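Local structure of conserved hypothetical protein TA1206 (Thermoplasma acidophilum, 1QW2) at residues E78-Q81 with E82-K85. The protein is of unknown function but belongs to the DUF1805 family and pairs a mixed beta sheet with short helices. Residues are numbered along the deposited sequence; the frame is centred on the assembly and turned at random.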
loop_
_atom_site.group_PDB
_atom_site.type_symbol
_atom_site.label_atom_id
_atom_site.label_comp_id
_atom_site.label_asym_id
_atom_site.label_seq_id
_atom_site.Cartn_x
_atom_site.Cartn_y
_atom_site.Cartn_z
ATOM N N GLU A 78 11.458 24.539 2.572
ATOM C CA GLU A 78 11.908 24.500 3.953
ATOM C C GLU A 78 12.787 23.273 4.143
ATOM O O GLU A 78 12.505 22.209 3.598
ATOM C CB GLU A 78 10.726 24.411 4.914
ATOM C CG GLU A 78 9.960 25.694 5.108
ATOM C CD GLU A 78 8.872 25.538 6.144
ATOM O OE1 GLU A 78 7.780 25.051 5.790
ATOM O OE2 GLU A 78 9.120 25.881 7.319
ATOM N N ALA A 79 13.858 23.434 4.908
ATOM C CA ALA A 79 14.774 22.339 5.196
ATOM C C ALA A 79 14.906 22.240 6.708
ATOM O O ALA A 79 15.041 23.259 7.391
ATOM C CB ALA A 79 16.141 22.616 4.572
ATOM N N SER A 80 14.862 21.024 7.241
ATOM C CA SER A 80 14.979 20.857 8.685
ATOM C C SER A 80 16.387 21.215 9.127
ATOM O O SER A 80 17.304 21.320 8.309
ATOM C CB SER A 80 14.677 19.415 9.096
ATOM O OG SER A 80 15.716 18.545 8.690
ATOM N N GLN A 81 16.558 21.396 10.429
ATOM C CA GLN A 81 17.867 21.739 10.960
ATOM C C GLN A 81 18.888 20.647 10.643
ATOM O O GLN A 81 20.014 20.947 10.245
ATOM C CB GLN A 81 17.772 21.964 12.466
ATOM C CG GLN A 81 16.832 23.098 12.835
ATOM C CD GLN A 81 16.739 23.323 14.324
ATOM O OE1 GLN A 81 17.343 24.253 14.863
ATOM N NE2 GLN A 81 15.987 22.469 15.004
ATOM N N GLU A 82 18.506 19.383 10.812
ATOM C CA GLU A 82 19.426 18.286 10.511
ATOM C C GLU A 82 19.723 18.226 9.011
ATOM O O GLU A 82 20.801 17.797 8.600
ATOM C CB GLU A 82 18.854 16.945 10.981
ATOM C CG GLU A 82 18.826 16.746 12.497
ATOM C CD GLU A 82 20.209 16.793 13.131
ATOM O OE1 GLU A 82 21.190 16.394 12.468
ATOM O OE2 GLU A 82 20.313 17.217 14.301
ATOM N N ALA A 83 18.768 18.650 8.189
ATOM C CA ALA A 83 18.972 18.644 6.747
ATOM C C ALA A 83 19.960 19.746 6.376
ATOM O O ALA A 83 20.813 19.567 5.507
ATOM C CB ALA A 83 17.644 18.855 6.023
ATOM N N GLN A 84 19.848 20.889 7.043
ATOM C CA GLN A 84 20.749 22.000 6.770
ATOM C C GLN A 84 22.167 21.638 7.188
ATOM O O GLN A 84 23.135 22.077 6.566
ATOM C CB GLN A 84 20.284 23.251 7.515
ATOM C CG GLN A 84 18.964 23.807 7.006
ATOM C CD GLN A 84 18.524 25.046 7.759
ATOM O OE1 GLN A 84 19.253 26.038 7.827
ATOM N NE2 GLN A 84 17.325 24.998 8.328
ATOM N N LYS A 85 22.286 20.836 8.239
ATOM C CA LYS A 85 23.598 20.416 8.720
ATOM C C LYS A 85 24.348 19.596 7.674
ATOM O O LYS A 85 25.578 19.593 7.653
ATOM C CB LYS A 85 23.459 19.617 10.019
ATOM C CG LYS A 85 23.100 20.477 11.228
ATOM C CD LYS A 85 22.847 19.634 12.471
ATOM C CE LYS A 85 24.084 18.861 12.897
ATOM N NZ LYS A 85 23.814 18.022 14.100
#
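Ser80 turns its OG between its own backbone N and carbonyl carbon (chi1 71°), which brings OG to Ala83 N. Gln84 sets its CG beside its backbone N, and the extended chain beyond CG brings NE2 back to Ala79 O, at the end of strand 78-79. These two side chains join the strand to the first turn of helix 81-85.

Ser80 is the N-cap. Its OG accepts a hydrogen bond from Ala83 N at 3.1 Å, bent to 144° at the hydrogen, and the Ala83 methyl lies against the same oxygen. OG also bonds to Asp57 O and Ala59 N, so one hydroxyl ties the helix start to Asp57 and Ala59 of the same chain, at the start of strand 59-61. The helix then takes up its regular bonds, with Gln84 N to Ser80 O at 2.9 Å and Lys85 N to Gln81 O at 3.0 Å.

Gln84 NE2 donates to Ala79 O at 3.0 Å, from above the carbonyl plane, 43° out of it. One carbon back along the chain from the amide, Gln84 CG packs on Ala79 CB at 3.9 Å. Farther along, Lys85 NZ and Glu82 OE1 form a weak salt bridge at 3.5 Å.

With an alanine at Ser80, Ala83 N would probably lose its capping acceptor, and Asp57 O and Ala59 N their hydroxyl partner.

The strand-to-helix turn is thus held by neutral polar groups. The buried hydroxyl is gripped by three bonds, which is likely to fix its rotation, while the weak Glu82-Lys85 pair lies within the helix and does not join it to the strand.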